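Local coordinates for cadherin-23 (Mus musculus, PDB 5VH2), which is a calcium-binding cadherin of hearing and mechanotransduction, whose extracellular repeats probably serve adhesion in the inner ear, at residues L18-V31 and T62-E74. The protein carries 1 engineered substitution. Sequence-based numbering, arbitrary orientation.
Sequences LRETAGIGTSVIVV and TGLIVTVDYLDYE. With CA (calcium ion), chain G; CA (calcium ion), chain F.
Glu20 and Glu74 meet at two calcium ions in the linker between consecutive cadherin repeats, at one end of a beta-sandwich. Glu20 CB lies 3.7 Å from Tyr73 N, CG passes Tyr73 CB, and CD lies against that same CB. With CG between the backbone N and the carbonyl carbon (chi1 68°), the extended chain carries the carboxylate to Tyr73 N and the ions. OE1 binds one calcium ion and accepts a hydrogen bond from Tyr73 N, above the carboxylate plane. Glu20 OE2 binds the other calcium ion at 2.2 Å. Glu74 OE2 bridges both ions. Asp72 OD1 binds the same ion as Glu20 OE1, and Asp72 OD2 is hydrogen-bonded to Thr75. Asn105, Glu106, Asp108, Glu109 and Asp141 complete the two sites.

Farther along, strands 27-30 and 64-67 pair antiparallel. Ile65 N donates to Ile29 O at 3.0 Å. Thr67 turns CG2 to Val28 CG2 (3.8 Å), while its OG1 lies 2.9 Å from Gly23 O. Gly23 O accepts from Thr26 OG1. With a valine replacing Thr67 the hydroxyl is lost, and Gly23 O would probably face a methyl instead. Within that turn, Ile24 places CD1 over one face of the Tyr70 ring, 3.9 Å from its centroid.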
ATOM      1  N   LEU A  18       8.627  10.063  -0.539  1.00 21.90           N
ATOM      2  CA  LEU A  18       7.594  10.445  -1.487  1.00 21.85           C
ATOM      3  C   LEU A  18       6.374   9.578  -1.214  1.00 22.32           C
ATOM      4  O   LEU A  18       6.461   8.354  -1.202  1.00 22.42           O
ATOM      5  CB  LEU A  18       8.073  10.216  -2.918  1.00 21.37           C
ATOM      6  CG  LEU A  18       7.128  10.510  -4.083  1.00 21.36           C
ATOM      7  CD1 LEU A  18       6.840  11.988  -4.158  1.00 21.39           C
ATOM      8  CD2 LEU A  18       7.728  10.084  -5.402  1.00 20.97           C
ATOM      9  N   ARG A  19       5.238  10.226  -0.992  1.00 22.66           N
ATOM     10  CA  ARG A  19       4.023   9.516  -0.618  1.00 23.25           C
ATOM     11  C   ARG A  19       3.624   8.578  -1.765  1.00 23.21           C
ATOM     12  O   ARG A  19       3.466   9.039  -2.901  1.00 22.94           O
ATOM     13  CB  ARG A  19       2.905  10.530  -0.356  1.00 23.59           C
ATOM     14  CG  ARG A  19       3.173  11.490   0.805  1.00 23.73           C
ATOM     15  CD  ARG A  19       2.109  12.530   1.008  1.00 24.05           C
ATOM     16  NE  ARG A  19       0.807  11.950   1.331  1.00 24.69           N
ATOM     17  CZ  ARG A  19      -0.221  12.637   1.839  1.00 25.15           C
ATOM     18  NH1 ARG A  19      -0.131  13.943   2.129  1.00 25.05           N
ATOM     19  NH2 ARG A  19      -1.370  12.017   2.089  1.00 25.80           N
ATOM     20  N   GLU A  20       3.463   7.284  -1.490  1.00 23.55           N
ATOM     21  CA  GLU A  20       3.153   6.317  -2.566  1.00 23.58           C
ATOM     22  C   GLU A  20       1.826   6.612  -3.262  1.00 23.95           C
ATOM     23  O   GLU A  20       1.681   6.316  -4.452  1.00 23.85           O
ATOM     24  CB  GLU A  20       3.205   4.852  -2.087  1.00 23.99           C
ATOM     25  CG  GLU A  20       2.111   4.492  -1.117  1.00 24.84           C
ATOM     26  CD  GLU A  20       1.914   3.000  -0.912  1.00 25.41           C
ATOM     27  OE1 GLU A  20       1.961   2.209  -1.893  1.00 25.33           O
ATOM     28  OE2 GLU A  20       1.663   2.626   0.254  1.00 26.01           O
ATOM     29  N   THR A  21       0.889   7.229  -2.537  1.00 24.42           N
ATOM     30  CA  THR A  21      -0.403   7.630  -3.124  1.00 24.85           C
ATOM     31  C   THR A  21      -0.367   9.009  -3.779  1.00 24.44           C
ATOM     32  O   THR A  21      -1.414   9.567  -4.109  1.00 24.81           O
ATOM     33  CB  THR A  21      -1.561   7.631  -2.082  1.00 25.66           C
ATOM     34  OG1 THR A  21      -1.323   8.606  -1.060  1.00 25.55           O
ATOM     35  CG2 THR A  21      -1.742   6.254  -1.456  1.00 26.25           C
ATOM     36  N   ALA A  22       0.823   9.568  -3.986  1.00 23.76           N
ATOM     37  CA  ALA A  22       0.948  10.825  -4.722  1.00 23.43           C
ATOM     38  C   ALA A  22       0.280  10.747  -6.094  1.00 23.57           C
ATOM     39  O   ALA A  22       0.289   9.694  -6.741  1.00 23.64           O
ATOM     40  CB  ALA A  22       2.408  11.213  -4.865  1.00 22.77           C
ATOM     41  N   GLY A  23      -0.316  11.865  -6.507  1.00 23.69           N
ATOM     42  CA  GLY A  23      -1.005  11.960  -7.790  1.00 23.94           C
ATOM     43  C   GLY A  23      -0.044  12.137  -8.949  1.00 23.44           C
ATOM     44  O   GLY A  23       1.130  12.429  -8.763  1.00 22.90           O
ATOM     45  N   ILE A  24      -0.563  11.973 -10.154  1.00 23.71           N
ATOM     46  CA  ILE A  24       0.249  12.118 -11.351  1.00 23.36           C
ATOM     47  C   ILE A  24       0.580  13.598 -11.596  1.00 23.17           C
ATOM     48  O   ILE A  24      -0.270  14.484 -11.361  1.00 23.53           O
ATOM     49  CB  ILE A  24      -0.451  11.451 -12.541  1.00 23.84           C
ATOM     50  CG1 ILE A  24      -0.511   9.945 -12.271  1.00 23.98           C
ATOM     51  CG2 ILE A  24       0.297  11.709 -13.840  1.00 23.59           C
ATOM     52  CD1 ILE A  24      -1.359   9.186 -13.257  1.00 24.62           C
ATOM     53  N   GLY A  25       1.823  13.870 -12.001  1.00 22.67           N
ATOM     54  CA  GLY A  25       2.326  15.242 -12.100  1.00 22.51           C
ATOM     55  C   GLY A  25       2.909  15.823 -10.816  1.00 22.24           C
ATOM     56  O   GLY A  25       3.228  17.007 -10.767  1.00 22.21           O
ATOM     57  N   THR A  26       3.071  15.008  -9.774  1.00 22.11           N
ATOM     58  CA  THR A  26       3.591  15.519  -8.504  1.00 21.96           C
ATOM     59  C   THR A  26       5.068  15.803  -8.660  1.00 21.52           C
ATOM     60  O   THR A  26       5.802  15.009  -9.257  1.00 21.25           O
ATOM     61  CB  THR A  26       3.433  14.515  -7.348  1.00 22.03           C
ATOM     62  OG1 THR A  26       2.056  14.172  -7.180  1.00 22.53           O
ATOM     63  CG2 THR A  26       3.930  15.107  -6.035  1.00 21.98           C
ATOM     64  N   SER A  27       5.510  16.932  -8.115  1.00 21.52           N
ATOM     65  CA  SER A  27       6.917  17.313  -8.195  1.00 21.23           C
ATOM     66  C   SER A  27       7.759  16.353  -7.351  1.00 20.98           C
ATOM     67  O   SER A  27       7.458  16.125  -6.167  1.00 21.13           O
ATOM     68  CB  SER A  27       7.068  18.749  -7.685  1.00 21.43           C
ATOM     69  OG  SER A  27       6.413  19.656  -8.564  1.00 21.68           O
ATOM     70  N   VAL A  28       8.798  15.805  -7.964  1.00 20.68           N
ATOM     71  CA  VAL A  28       9.659  14.830  -7.303  1.00 20.46           C
ATOM     72  C   VAL A  28      10.961  15.470  -6.797  1.00 20.40           C
ATOM     73  O   VAL A  28      11.247  15.434  -5.596  1.00 20.52           O
ATOM     74  CB  VAL A  28       9.951  13.668  -8.252  1.00 20.21           C
ATOM     75  CG1 VAL A  28      10.841  12.605  -7.629  1.00 20.01           C
ATOM     76  CG2 VAL A  28       8.637  13.079  -8.704  1.00 20.41           C
ATOM     77  N   ILE A  29      11.724  16.059  -7.710  1.00 20.30           N
ATOM     78  CA  ILE A  29      12.924  16.804  -7.364  1.00 20.37           C
ATOM     79  C   ILE A  29      13.385  17.579  -8.595  1.00 20.40           C
ATOM     80  O   ILE A  29      13.075  17.177  -9.714  1.00 20.27           O
ATOM     81  CB  ILE A  29      14.070  15.863  -6.876  1.00 20.18           C
ATOM     82  CG1 ILE A  29      15.290  16.683  -6.424  1.00 20.38           C
ATOM     83  CG2 ILE A  29      14.467  14.878  -7.971  1.00 19.85           C
ATOM     84  CD1 ILE A  29      16.165  15.973  -5.450  1.00 20.39           C
ATOM     85  N   VAL A  30      14.120  18.673  -8.392  1.00 20.66           N
ATOM     86  CA  VAL A  30      14.679  19.433  -9.516  1.00 20.80           C
ATOM     87  C   VAL A  30      16.182  19.220  -9.655  1.00 20.76           C
ATOM     88  O   VAL A  30      16.944  19.434  -8.687  1.00 20.92           O
ATOM     89  CB  VAL A  30      14.384  20.939  -9.435  1.00 21.26           C
ATOM     90  CG1 VAL A  30      14.939  21.564  -8.147  1.00 21.54           C
ATOM     91  CG2 VAL A  30      14.891  21.636 -10.702  1.00 21.49           C
ATOM     92  N   VAL A  31      16.594  18.798 -10.856  1.00 20.61           N
ATOM     93  CA  VAL A  31      18.033  18.678 -11.131  1.00 20.64           C
ATOM     94  C   VAL A  31      18.528  19.940 -11.836  1.00 21.12           C
ATOM     95  O   VAL A  31      17.745  20.711 -12.397  1.00 21.35           O
ATOM     96  CB  VAL A  31      18.410  17.404 -11.950  1.00 20.25           C
ATOM     97  CG1 VAL A  31      18.048  16.148 -11.168  1.00 19.87           C
ATOM     98  CG2 VAL A  31      17.740  17.395 -13.316  1.00 20.24           C
ATOM     99  N   THR A  62      13.629  22.283 -18.080  1.00 22.60           N
ATOM    100  CA  THR A  62      13.502  22.688 -16.693  1.00 22.47           C
ATOM    101  C   THR A  62      14.340  21.833 -15.758  1.00 21.97           C
ATOM    102  O   THR A  62      14.861  22.333 -14.749  1.00 22.02           O
ATOM    103  CB  THR A  62      12.027  22.601 -16.266  1.00 22.42           C
ATOM    104  OG1 THR A  62      11.279  23.525 -17.060  1.00 22.98           O
ATOM    105  CG2 THR A  62      11.868  22.955 -14.818  1.00 22.32           C
ATOM    106  N   GLY A  63      14.432  20.540 -16.065  1.00 21.55           N
ATOM    107  CA  GLY A  63      15.164  19.603 -15.212  1.00 21.09           C
ATOM    108  C   GLY A  63      14.333  19.155 -14.032  1.00 20.84           C
ATOM    109  O   GLY A  63      14.852  18.560 -13.095  1.00 20.58           O
ATOM    110  N   LEU A  64      13.040  19.474 -14.044  1.00 21.01           N
ATOM    111  CA  LEU A  64      12.132  19.033 -13.010  1.00 20.86           C
ATOM    112  C   LEU A  64      11.718  17.615 -13.343  1.00 20.58           C
ATOM    113  O   LEU A  64      11.322  17.333 -14.497  1.00 20.67           O
ATOM    114  CB  LEU A  64      10.880  19.893 -12.968  1.00 21.21           C
ATOM    115  CG  LEU A  64       9.875  19.510 -11.870  1.00 21.16           C
ATOM    116  CD1 LEU A  64      10.476  19.655 -10.465  1.00 21.07           C
ATOM    117  CD2 LEU A  64       8.593  20.327 -11.937  1.00 21.54           C
ATOM    118  N   ILE A  65      11.760  16.742 -12.336  1.00 20.32           N
ATOM    119  CA  ILE A  65      11.181  15.411 -12.449  1.00 20.15           C
ATOM    120  C   ILE A  65       9.804  15.335 -11.766  1.00 20.35           C
ATOM    121  O   ILE A  65       9.633  15.806 -10.643  1.00 20.44           O
ATOM    122  CB  ILE A  65      12.129  14.338 -11.863  1.00 19.81           C
ATOM    123  CG1 ILE A  65      13.450  14.307 -12.654  1.00 19.65           C
ATOM    124  CG2 ILE A  65      11.482  12.966 -11.922  1.00 19.72           C
ATOM    125  CD1 ILE A  65      14.591  13.649 -11.914  1.00 19.40           C
ATOM    126  N   VAL A  66       8.829  14.730 -12.455  1.00 20.50           N
ATOM    127  CA  VAL A  66       7.450  14.586 -11.958  1.00 20.80           C
ATOM    128  C   VAL A  66       7.002  13.158 -12.163  1.00 20.82           C
ATOM    129  O   VAL A  66       7.613  12.431 -12.975  1.00 20.63           O
ATOM    130  CB  VAL A  66       6.460  15.493 -12.722  1.00 21.21           C
ATOM    131  CG1 VAL A  66       6.921  16.943 -12.671  1.00 21.28           C
ATOM    132  CG2 VAL A  66       6.270  15.024 -14.171  1.00 21.36           C
ATOM    133  N   THR A  67       5.932  12.745 -11.479  1.00 21.10           N
ATOM    134  CA  THR A  67       5.457  11.371 -11.659  1.00 21.24           C
ATOM    135  C   THR A  67       4.589  11.330 -12.914  1.00 21.62           C
ATOM    136  O   THR A  67       4.034  12.357 -13.301  1.00 21.87           O
ATOM    137  CB  THR A  67       4.695  10.821 -10.434  1.00 21.50           C
ATOM    138  OG1 THR A  67       3.417  11.470 -10.293  1.00 21.98           O
ATOM    139  CG2 THR A  67       5.508  11.037  -9.184  1.00 21.24           C
ATOM    140  N   VAL A  68       4.489  10.156 -13.546  1.00 21.72           N
ATOM    141  CA  VAL A  68       3.692   9.995 -14.764  1.00 22.19           C
ATOM    142  C   VAL A  68       2.726   8.801 -14.788  1.00 22.69           C
ATOM    143  O   VAL A  68       1.952   8.686 -15.738  1.00 23.21           O
ATOM    144  CB  VAL A  68       4.551   9.987 -16.049  1.00 21.99           C
ATOM    145  CG1 VAL A  68       4.973  11.416 -16.384  1.00 21.88           C
ATOM    146  CG2 VAL A  68       5.730   9.010 -15.933  1.00 21.50           C
ATOM    147  N   ASP A  69       2.780   7.899 -13.798  1.00 22.64           N
ATOM    148  CA  ASP A  69       1.567   7.161 -13.364  1.00 23.30           C
ATOM    149  C   ASP A  69       1.670   6.809 -11.898  1.00 23.22           C
ATOM    150  O   ASP A  69       2.388   7.482 -11.172  1.00 22.75           O
ATOM    151  CB  ASP A  69       1.086   5.992 -14.308  1.00 23.81           C
ATOM    152  CG  ASP A  69       1.905   4.744 -14.200  1.00 23.55           C
ATOM    153  OD1 ASP A  69       3.102   4.843 -13.910  1.00 22.87           O
ATOM    154  OD2 ASP A  69       1.371   3.670 -14.545  1.00 24.08           O
ATOM    155  N   TYR A  70       0.864   5.862 -11.445  1.00 23.79           N
ATOM    156  CA  TYR A  70       0.687   5.679 -10.031  1.00 23.92           C
ATOM    157  C   TYR A  70       1.870   4.921  -9.448  1.00 23.46           C
ATOM    158  O   TYR A  70       2.587   4.188 -10.175  1.00 23.20           O
ATOM    159  CB  TYR A  70      -0.620   4.971  -9.780  1.00 24.81           C
ATOM    160  CG  TYR A  70      -1.780   5.789 -10.279  1.00 25.31           C
ATOM    161  CD1 TYR A  70      -2.059   7.005  -9.684  1.00 25.22           C
ATOM    162  CD2 TYR A  70      -2.579   5.384 -11.363  1.00 25.93           C
ATOM    163  CE1 TYR A  70      -3.156   7.775 -10.081  1.00 25.73           C
ATOM    164  CE2 TYR A  70      -3.622   6.170 -11.819  1.00 26.44           C
ATOM    165  CZ  TYR A  70      -3.913   7.367 -11.162  1.00 26.32           C
ATOM    166  OH  TYR A  70      -4.932   8.192 -11.577  1.00 26.84           O
ATOM    167  N   LEU A  71       2.128   5.190  -8.167  1.00 23.36           N
ATOM    168  CA  LEU A  71       3.199   4.520  -7.456  1.00 23.04           C
ATOM    169  C   LEU A  71       2.604   3.501  -6.513  1.00 23.68           C
ATOM    170  O   LEU A  71       1.392   3.504  -6.290  1.00 24.34           O
ATOM    171  CB  LEU A  71       4.081   5.516  -6.696  1.00 22.54           C
ATOM    172  CG  LEU A  71       4.708   6.601  -7.565  1.00 22.00           C
ATOM    173  CD1 LEU A  71       5.182   7.747  -6.676  1.00 21.78           C
ATOM    174  CD2 LEU A  71       5.863   6.013  -8.358  1.00 21.53           C
ATOM    175  N   ASP A  72       3.460   2.573  -6.075  1.00 23.54           N
ATOM    176  CA  ASP A  72       3.055   1.545  -5.145  1.00 24.19           C
ATOM    177  C   ASP A  72       4.239   1.059  -4.289  1.00 23.92           C
ATOM    178  O   ASP A  72       5.187   0.404  -4.793  1.00 23.54           O
ATOM    179  CB  ASP A  72       2.405   0.414  -5.930  1.00 24.72           C
ATOM    180  CG  ASP A  72       1.736  -0.616  -5.044  1.00 25.60           C
ATOM    181  OD1 ASP A  72       1.575  -0.380  -3.808  1.00 25.89           O
ATOM    182  OD2 ASP A  72       1.354  -1.665  -5.617  1.00 26.09           O
ATOM    183  N   TYR A  73       4.179   1.370  -2.992  1.00 24.19           N
ATOM    184  CA  TYR A  73       5.157   0.871  -2.029  1.00 24.15           C
ATOM    185  C   TYR A  73       5.259  -0.648  -2.067  1.00 24.55           C
ATOM    186  O   TYR A  73       6.358  -1.221  -2.073  1.00 24.23           O
ATOM    187  CB  TYR A  73       4.778   1.306  -0.628  1.00 24.65           C
ATOM    188  CG  TYR A  73       5.801   0.959   0.417  1.00 24.68           C
ATOM    189  CD1 TYR A  73       6.878   1.801   0.660  1.00 24.11           C
ATOM    190  CD2 TYR A  73       5.686  -0.182   1.182  1.00 25.37           C
ATOM    191  CE1 TYR A  73       7.829   1.505   1.621  1.00 24.23           C
ATOM    192  CE2 TYR A  73       6.644  -0.492   2.153  1.00 25.48           C
ATOM    193  CZ  TYR A  73       7.719   0.360   2.360  1.00 24.90           C
ATOM    194  OH  TYR A  73       8.686   0.099   3.297  1.00 25.07           O
ATOM    195  N   GLU A  74       4.102  -1.285  -2.141  1.00 25.30           N
ATOM    196  CA  GLU A  74       4.001  -2.742  -2.129  1.00 25.89           C
ATOM    197  C   GLU A  74       4.465  -3.412  -3.416  1.00 25.51           C
ATOM    198  O   GLU A  74       4.633  -4.612  -3.421  1.00 25.88           O
ATOM    199  CB  GLU A  74       2.558  -3.167  -1.825  1.00 26.94           C
ATOM    200  CG  GLU A  74       2.123  -3.066  -0.347  1.00 27.64           C
ATOM    201  CD  GLU A  74       1.911  -1.635   0.159  1.00 27.36           C
ATOM    202  OE1 GLU A  74       2.159  -1.403   1.362  1.00 27.58           O
ATOM    203  OE2 GLU A  74       1.496  -0.738  -0.619  1.00 26.97           O
TER
HETATM  204 CA    CA G1403       0.175   0.153  -1.777  1.00 27.03          CA
HETATM  205 CA    CA F1402       0.894   0.924   1.508  1.00 27.43          CA